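Side-chain contacts in ATP-dependent helicase FUN30 (Saccharomyces cerevisiae S288c, PDB 5GN1), which uses ATP hydrolysis to remodel nucleosomes, acting in DNA end resection at double-strand breaks and in heterochromatin organization: residues T156-H161 and L218-S223; K195-D200 and N275-D280. One frame throughout, in Å; residues are numbered along the deposited sequence.

Contact 1 (T156-H161 and L218-S223); sequences TDFELH and LEMVLS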
ATOM      1  N   THR A 156      -4.376  10.467   5.813  1.00 22.52           N
ATOM      2  CA  THR A 156      -3.182  10.499   4.978  1.00 20.76           C
ATOM      3  C   THR A 156      -3.334  11.551   3.884  1.00 19.08           C
ATOM      4  O   THR A 156      -4.438  11.993   3.562  1.00 18.36           O
ATOM      5  CB  THR A 156      -2.915   9.131   4.329  1.00 21.42           C
ATOM      6  OG1 THR A 156      -3.905   8.877   3.309  1.00 21.54           O
ATOM      7  CG2 THR A 156      -2.918   7.989   5.379  1.00 21.03           C
ATOM      8  N   ASP A 157      -2.195  11.946   3.301  1.00 17.28           N
ATOM      9  CA  ASP A 157      -2.242  12.864   2.176  1.00 17.46           C
ATOM     10  C   ASP A 157      -3.179  12.357   1.086  1.00 22.06           C
ATOM     11  O   ASP A 157      -3.954  13.133   0.522  1.00 19.85           O
ATOM     12  CB  ASP A 157      -0.840  13.106   1.602  1.00 20.07           C
ATOM     13  CG  ASP A 157      -0.017  14.054   2.448  1.00 26.87           C
ATOM     14  OD1 ASP A 157      -0.603  14.755   3.305  1.00 24.03           O
ATOM     15  OD2 ASP A 157       1.214  14.106   2.244  1.00 27.33           O
ATOM     16  N   PHE A 158      -3.153  11.050   0.787  1.00 19.66           N
ATOM     17  CA  PHE A 158      -4.025  10.605  -0.295  1.00 20.54           C
ATOM     18  C   PHE A 158      -5.485  10.582   0.130  1.00 19.92           C
ATOM     19  O   PHE A 158      -6.371  10.844  -0.691  1.00 21.22           O
ATOM     20  CB  PHE A 158      -3.619   9.236  -0.829  1.00 22.94           C
ATOM     21  CG  PHE A 158      -4.291   8.910  -2.130  1.00 24.57           C
ATOM     22  CD1 PHE A 158      -3.808   9.437  -3.317  1.00 24.96           C
ATOM     23  CD2 PHE A 158      -5.451   8.159  -2.156  1.00 23.27           C
ATOM     24  CE1 PHE A 158      -4.449   9.174  -4.518  1.00 31.04           C
ATOM     25  CE2 PHE A 158      -6.093   7.885  -3.358  1.00 25.87           C
ATOM     26  CZ  PHE A 158      -5.593   8.400  -4.532  1.00 21.85           C
ATOM     27  N   GLU A 159      -5.770  10.248   1.392  1.00 18.66           N
ATOM     28  CA  GLU A 159      -7.154  10.328   1.851  1.00 17.27           C
ATOM     29  C   GLU A 159      -7.636  11.773   1.831  1.00 22.48           C
ATOM     30  O   GLU A 159      -8.795  12.050   1.490  1.00 21.87           O
ATOM     31  CB  GLU A 159      -7.295   9.737   3.256  1.00 19.77           C
ATOM     32  CG  GLU A 159      -7.098   8.231   3.302  1.00 20.68           C
ATOM     33  CD  GLU A 159      -6.760   7.698   4.688  1.00 30.85           C
ATOM     34  OE1 GLU A 159      -6.489   8.496   5.625  1.00 23.80           O
ATOM     35  OE2 GLU A 159      -6.794   6.460   4.833  1.00 29.66           O
ATOM     36  N   LEU A 160      -6.762  12.710   2.188  1.00 20.83           N
ATOM     37  CA  LEU A 160      -7.184  14.106   2.193  1.00 26.37           C
ATOM     38  C   LEU A 160      -7.402  14.602   0.773  1.00 23.62           C
ATOM     39  O   LEU A 160      -8.342  15.360   0.514  1.00 28.02           O
ATOM     40  CB  LEU A 160      -6.165  14.965   2.944  1.00 20.55           C
ATOM     41  CG  LEU A 160      -6.268  14.764   4.450  1.00 22.73           C
ATOM     42  CD1 LEU A 160      -4.978  15.118   5.170  1.00 20.36           C
ATOM     43  CD2 LEU A 160      -7.454  15.546   5.022  1.00 27.13           C
ATOM     44  N   HIS A 161      -6.561  14.152  -0.164  1.00 21.96           N
ATOM     45  CA  HIS A 161      -6.810  14.402  -1.575  1.00 25.28           C
ATOM     46  C   HIS A 161      -8.187  13.894  -1.997  1.00 32.01           C
ATOM     47  O   HIS A 161      -8.942  14.604  -2.675  1.00 26.90           O
ATOM     48  CB  HIS A 161      -5.726  13.759  -2.432  1.00 27.12           C
ATOM     49  CG  HIS A 161      -6.051  13.785  -3.892  1.00 26.03           C
ATOM     50  ND1 HIS A 161      -6.097  14.958  -4.616  1.00 28.82           N
ATOM     51  CD2 HIS A 161      -6.407  12.797  -4.747  1.00 30.26           C
ATOM     52  CE1 HIS A 161      -6.431  14.687  -5.864  1.00 34.38           C
ATOM     53  NE2 HIS A 161      -6.631  13.384  -5.970  1.00 37.83           N
ATOM     54  N   LEU A 218      -2.884   3.460  -6.685  1.00 17.01           N
ATOM     55  CA  LEU A 218      -2.568   2.896  -7.994  1.00 19.18           C
ATOM     56  C   LEU A 218      -3.607   3.274  -9.030  1.00 19.06           C
ATOM     57  O   LEU A 218      -3.281   3.373 -10.216  1.00 20.78           O
ATOM     58  CB  LEU A 218      -2.446   1.370  -7.902  1.00 15.95           C
ATOM     59  CG  LEU A 218      -1.175   0.799  -7.288  1.00 26.39           C
ATOM     60  CD1 LEU A 218      -1.242  -0.726  -7.215  1.00 19.50           C
ATOM     61  CD2 LEU A 218       0.044   1.246  -8.088  1.00 24.81           C
ATOM     62  N   GLU A 219      -4.858   3.498  -8.614  1.00 18.38           N
ATOM     63  CA  GLU A 219      -5.871   3.884  -9.589  1.00 21.53           C
ATOM     64  C   GLU A 219      -5.495   5.198 -10.271  1.00 24.84           C
ATOM     65  O   GLU A 219      -5.648   5.342 -11.489  1.00 21.13           O
ATOM     66  CB  GLU A 219      -7.242   3.969  -8.914  1.00 21.32           C
ATOM     67  CG  GLU A 219      -7.792   2.607  -8.464  1.00 20.74           C
ATOM     68  CD  GLU A 219      -9.269   2.694  -8.077  1.00 31.02           C
ATOM     69  OE1 GLU A 219      -9.884   3.730  -8.371  1.00 36.09           O
ATOM     70  OE2 GLU A 219      -9.819   1.747  -7.482  1.00 29.62           O
ATOM     71  N   MET A 220      -4.947   6.156  -9.512  1.00 21.46           N
ATOM     72  CA  MET A 220      -4.518   7.409 -10.129  1.00 19.87           C
ATOM     73  C   MET A 220      -3.254   7.222 -10.952  1.00 22.32           C
ATOM     74  O   MET A 220      -3.119   7.824 -12.024  1.00 21.88           O
ATOM     75  CB  MET A 220      -4.308   8.487  -9.068  1.00 26.02           C
ATOM     76  CG  MET A 220      -5.574   8.855  -8.329  1.00 29.98           C
ATOM     77  SD  MET A 220      -5.391  10.483  -7.572  1.00 33.38           S
ATOM     78  CE  MET A 220      -5.364  11.517  -9.038  1.00 35.15           C
ATOM     79  N   VAL A 221      -2.322   6.396 -10.465  1.00 19.57           N
ATOM     80  CA  VAL A 221      -1.111   6.073 -11.225  1.00 19.06           C
ATOM     81  C   VAL A 221      -1.472   5.496 -12.591  1.00 21.24           C
ATOM     82  O   VAL A 221      -0.954   5.929 -13.630  1.00 19.61           O
ATOM     83  CB  VAL A 221      -0.224   5.099 -10.421  1.00 19.06           C
ATOM     84  CG1 VAL A 221       0.941   4.562 -11.272  1.00 19.70           C
ATOM     85  CG2 VAL A 221       0.309   5.751  -9.143  1.00 19.74           C
ATOM     86  N   LEU A 222      -2.361   4.494 -12.612  1.00 22.35           N
ATOM     87  CA  LEU A 222      -2.653   3.820 -13.876  1.00 20.53           C
ATOM     88  C   LEU A 222      -3.366   4.757 -14.845  1.00 24.94           C
ATOM     89  O   LEU A 222      -3.105   4.708 -16.056  1.00 22.84           O
ATOM     90  CB  LEU A 222      -3.461   2.537 -13.621  1.00 19.63           C
ATOM     91  CG  LEU A 222      -2.703   1.485 -12.781  1.00 17.53           C
ATOM     92  CD1 LEU A 222      -3.502   0.196 -12.552  1.00 18.31           C
ATOM     93  CD2 LEU A 222      -1.339   1.161 -13.403  1.00 21.80           C
ATOM     94  N   SER A 223      -4.224   5.647 -14.327  1.00 21.32           N
ATOM     95  CA  SER A 223      -4.880   6.642 -15.167  1.00 22.11           C
ATOM     96  C   SER A 223      -3.870   7.612 -15.762  1.00 27.62           C
ATOM     97  O   SER A 223      -3.943   7.943 -16.953  1.00 24.57           O
ATOM     98  CB  SER A 223      -5.935   7.397 -14.354  1.00 30.38           C
ATOM     99  OG  SER A 223      -6.536   8.431 -15.122  1.00 35.26           O
TER

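Contact 2 (K195-D200 and N275-D280); sequences KTIIVD and NVIIFD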
ATOM      1  N   LYS A 195       5.473  -1.109 -18.728  1.00 22.10           N
ATOM      2  CA  LYS A 195       5.773  -0.826 -20.127  1.00 23.68           C
ATOM      3  C   LYS A 195       6.278  -2.073 -20.852  1.00 22.90           C
ATOM      4  O   LYS A 195       5.861  -2.359 -21.981  1.00 22.20           O
ATOM      5  CB  LYS A 195       6.786   0.314 -20.240  1.00 26.53           C
ATOM      6  CG  LYS A 195       6.907   0.808 -21.683  1.00 29.93           C
ATOM      7  CD  LYS A 195       8.175   1.583 -21.965  1.00 47.05           C
ATOM      8  CE  LYS A 195       8.484   1.575 -23.468  1.00 50.34           C
ATOM      9  NZ  LYS A 195       8.829   0.209 -23.980  1.00 49.98           N
ATOM     10  N   THR A 196       7.164  -2.836 -20.216  1.00 19.96           N
ATOM     11  CA  THR A 196       7.612  -4.091 -20.807  1.00 24.47           C
ATOM     12  C   THR A 196       6.441  -5.036 -21.063  1.00 23.47           C
ATOM     13  O   THR A 196       6.295  -5.570 -22.166  1.00 24.18           O
ATOM     14  CB  THR A 196       8.640  -4.759 -19.894  1.00 28.01           C
ATOM     15  OG1 THR A 196       9.793  -3.915 -19.782  1.00 27.87           O
ATOM     16  CG2 THR A 196       9.042  -6.103 -20.463  1.00 28.54           C
ATOM     17  N   ILE A 197       5.595  -5.256 -20.050  1.00 22.18           N
ATOM     18  CA  ILE A 197       4.523  -6.248 -20.155  1.00 21.44           C
ATOM     19  C   ILE A 197       3.491  -5.815 -21.185  1.00 19.95           C
ATOM     20  O   ILE A 197       3.045  -6.609 -22.028  1.00 24.10           O
ATOM     21  CB  ILE A 197       3.859  -6.458 -18.777  1.00 23.25           C
ATOM     22  CG1 ILE A 197       4.813  -7.132 -17.795  1.00 28.36           C
ATOM     23  CG2 ILE A 197       2.538  -7.238 -18.907  1.00 20.09           C
ATOM     24  CD1 ILE A 197       4.287  -7.102 -16.364  1.00 23.92           C
ATOM     25  N   ILE A 198       3.075  -4.558 -21.119  1.00 19.31           N
ATOM     26  CA  ILE A 198       1.897  -4.108 -21.852  1.00 20.64           C
ATOM     27  C   ILE A 198       2.261  -3.595 -23.240  1.00 25.93           C
ATOM     28  O   ILE A 198       1.598  -3.928 -24.223  1.00 29.57           O
ATOM     29  CB  ILE A 198       1.137  -3.046 -21.030  1.00 24.26           C
ATOM     30  CG1 ILE A 198       0.653  -3.649 -19.710  1.00 19.08           C
ATOM     31  CG2 ILE A 198      -0.065  -2.517 -21.811  1.00 24.26           C
ATOM     32  CD1 ILE A 198       0.131  -2.616 -18.730  1.00 22.92           C
ATOM     33  N   VAL A 199       3.322  -2.798 -23.355  1.00 25.90           N
ATOM     34  CA  VAL A 199       3.691  -2.247 -24.653  1.00 28.81           C
ATOM     35  C   VAL A 199       4.565  -3.225 -25.430  1.00 29.71           C
ATOM     36  O   VAL A 199       4.280  -3.535 -26.589  1.00 30.17           O
ATOM     37  CB  VAL A 199       4.383  -0.881 -24.480  1.00 27.96           C
ATOM     38  CG1 VAL A 199       4.595  -0.212 -25.836  1.00 31.31           C
ATOM     39  CG2 VAL A 199       3.553   0.019 -23.583  1.00 29.32           C
ATOM     40  N   ASP A 200       5.621  -3.750 -24.802  1.00 28.94           N
ATOM     41  CA  ASP A 200       6.562  -4.599 -25.531  1.00 29.10           C
ATOM     42  C   ASP A 200       6.054  -6.036 -25.682  1.00 31.91           C
ATOM     43  O   ASP A 200       6.153  -6.621 -26.764  1.00 34.89           O
ATOM     44  CB  ASP A 200       7.924  -4.577 -24.841  1.00 30.44           C
ATOM     45  CG  ASP A 200       8.526  -3.183 -24.782  1.00 40.72           C
ATOM     46  OD1 ASP A 200       8.085  -2.305 -25.555  1.00 41.66           O
ATOM     47  OD2 ASP A 200       9.449  -2.964 -23.967  1.00 43.67           O
ATOM     48  N   ASN A 275       1.172 -12.508 -16.258  1.00 16.77           N
ATOM     49  CA  ASN A 275       2.118 -11.748 -15.455  1.00 17.47           C
ATOM     50  C   ASN A 275       1.467 -11.374 -14.137  1.00 18.97           C
ATOM     51  O   ASN A 275       0.269 -11.089 -14.084  1.00 17.87           O
ATOM     52  CB  ASN A 275       2.592 -10.488 -16.167  1.00 19.60           C
ATOM     53  CG  ASN A 275       3.267 -10.803 -17.481  1.00 24.31           C
ATOM     54  OD1 ASN A 275       4.478 -11.029 -17.531  1.00 20.23           O
ATOM     55  ND2 ASN A 275       2.487 -10.825 -18.549  1.00 21.76           N
ATOM     56  N   VAL A 276       2.267 -11.385 -13.075  1.00 17.73           N
ATOM     57  CA  VAL A 276       1.797 -11.070 -11.736  1.00 16.99           C
ATOM     58  C   VAL A 276       2.837 -10.168 -11.087  1.00 16.65           C
ATOM     59  O   VAL A 276       4.030 -10.485 -11.103  1.00 19.26           O
ATOM     60  CB  VAL A 276       1.565 -12.342 -10.891  1.00 15.50           C
ATOM     61  CG1 VAL A 276       1.217 -11.941  -9.450  1.00 18.51           C
ATOM     62  CG2 VAL A 276       0.438 -13.192 -11.485  1.00 19.16           C
ATOM     63  N   ILE A 277       2.394  -9.034 -10.549  1.00 15.10           N
ATOM     64  CA  ILE A 277       3.246  -8.119  -9.813  1.00 17.04           C
ATOM     65  C   ILE A 277       2.753  -8.095  -8.381  1.00 22.54           C
ATOM     66  O   ILE A 277       1.584  -7.772  -8.129  1.00 18.03           O
ATOM     67  CB  ILE A 277       3.239  -6.711 -10.419  1.00 18.24           C
ATOM     68  CG1 ILE A 277       3.715  -6.763 -11.874  1.00 14.39           C
ATOM     69  CG2 ILE A 277       4.117  -5.781  -9.594  1.00 21.58           C
ATOM     70  CD1 ILE A 277       3.697  -5.427 -12.540  1.00 17.89           C
ATOM     71  N   ILE A 278       3.633  -8.462  -7.452  1.00 19.32           N
ATOM     72  CA  ILE A 278       3.348  -8.400  -6.021  1.00 20.16           C
ATOM     73  C   ILE A 278       3.867  -7.042  -5.577  1.00 22.19           C
ATOM     74  O   ILE A 278       5.082  -6.836  -5.483  1.00 21.08           O
ATOM     75  CB  ILE A 278       4.021  -9.544  -5.258  1.00 22.14           C
ATOM     76  CG1 ILE A 278       3.638 -10.893  -5.858  1.00 20.89           C
ATOM     77  CG2 ILE A 278       3.635  -9.514  -3.778  1.00 20.98           C
ATOM     78  CD1 ILE A 278       2.195 -11.218  -5.690  1.00 22.26           C
ATOM     79  N   PHE A 279       2.956  -6.081  -5.373  1.00 20.59           N
ATOM     80  CA  PHE A 279       3.424  -4.730  -5.082  1.00 19.38           C
ATOM     81  C   PHE A 279       4.090  -4.673  -3.716  1.00 23.78           C
ATOM     82  O   PHE A 279       5.042  -3.907  -3.518  1.00 25.46           O
ATOM     83  CB  PHE A 279       2.273  -3.737  -5.173  1.00 17.74           C
ATOM     84  CG  PHE A 279       2.707  -2.295  -5.210  1.00 19.79           C
ATOM     85  CD1 PHE A 279       3.060  -1.692  -6.414  1.00 21.27           C
ATOM     86  CD2 PHE A 279       2.748  -1.536  -4.046  1.00 23.39           C
ATOM     87  CE1 PHE A 279       3.463  -0.362  -6.452  1.00 24.30           C
ATOM     88  CE2 PHE A 279       3.132  -0.198  -4.079  1.00 21.81           C
ATOM     89  CZ  PHE A 279       3.489   0.387  -5.285  1.00 21.73           C
ATOM     90  N   ASP A 280       3.637  -5.503  -2.785  1.00 23.17           N
ATOM     91  CA  ASP A 280       4.210  -5.549  -1.446  1.00 24.62           C
ATOM     92  C   ASP A 280       3.993  -6.957  -0.923  1.00 25.34           C
ATOM     93  O   ASP A 280       2.895  -7.507  -1.054  1.00 26.24           O
ATOM     94  CB  ASP A 280       3.568  -4.496  -0.524  1.00 26.45           C
ATOM     95  CG  ASP A 280       2.038  -4.509  -0.591  1.00 28.77           C
ATOM     96  OD1 ASP A 280       1.423  -5.327   0.130  1.00 26.36           O
ATOM     97  OD2 ASP A 280       1.461  -3.714  -1.384  1.00 26.52           O
TER

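Contact 1 (T156-H161 and L218-S223)
M220 makes a Met-aromatic contact with F158, and its sulfur also meets the H161 ring obliquely. The contact is buried and joins two helices, 157-166 and 212-224. The second of these packs on the parallel sheet of the RecA-like C-terminal part of the SNF2-family ATPase domain. One sulfur bridges two rings that lie one helical turn apart. SD is 3.5 Å from F158 CE1 and lies at the ring edge, 75° off the ring normal. CG of M220 follows it at the same edge, in the ring plane, 3.8 Å from F158 CZ. Toward the histidine, M220 SD is 3.5 Å from H161 NE2. The terminal CE of M220 stays on the histidine side, 3.8 Å from H161 NE2. Three residues apart, F158 and H161 share one face of their helix. With CG anti to the backbone N (chi1 -167° and 170°), each ring extends to M220. No hydrogen bond crosses between the segments. The other ring nitrogen of H161, ND1, is bonded to the backbone N of L176, and this limits how the ring can turn.

The start of helix 157-166 is closed by a capping box. E159 N donates to T156 OG1 at 3.0 Å, and T156 N donates back to E159 OE1 at 2.9 Å, from above the carboxylate plane.

F158 also touches D216 and I217 of helix 212-224, and M220 touches W181. Behind M220, the far side of helix 212-224 packs through L218, V221 and L222 on helix 185-200, while E219 and L222 reach strand 256-260.

Contact 2 (K195-D200 and N275-D280)
I197 packs against N275 and I277, near the end of helix 185-200 and along strand 275-278. The tight part is the isoleucine against the asparagine amide. I197 CG2 lies 3.6 Å from N275 ND2, and I197 CD1 lies 3.8 Å from N275 CB. I197 CG1 is 3.9 Å from N275 OD1. The two side chains lie alongside and run in opposing senses. I197 has CG2 anti to the backbone N and CG1 beside it (chi1 -68°). CG2 therefore meets ND2, while CD1, at the end of the other branch, meets N275 CB and I277. N275 ND2 donates its hydrogen bonds to E203 OE1 and K204 O, which fixes the rotation of the amide. The I277 contact is looser, with the two CD1 atoms of I197 and I277 4.2 Å apart.

The other side of the helix end is exposed. There K195 NZ and D200 OD1 form a salt bridge, weak as a hydrogen bond, at 3.1 Å. The helix widens here into a pi-type turn. K195 O accepts from both V199 N, at 2.9 Å, and D200 N, at 3.2 Å.

This is helix-on-sheet packing in the RecA-like fold. V205 of the neighbouring strand 205-209 touches I197, N275 and I277. I277 continues the apolar layer to L190, L193 and L194 of helix 185-200, and on the other flank strand 304-311 pairs with strand 275-278 through V276.

Contacts 1 and 2 have centres about 20 Å apart, and their segments alternate along the chain. The segments touch where L218 CD2 packs on F279 CE1, at 4.1 Å. Helix 185-200 also connects them. It carries I197 of contact 2, and its I187 touches L218 and V221 on one hand and F279 on the other. Contact 2 lies between helix 185-200 and the sheet of the RecA-like domain. Contact 1 lies on the outer side of helix 212-224, where helix 157-166 joins it. Both are internal packing of the C-terminal part of the ATPase domain; neither includes a nucleotide or DNA.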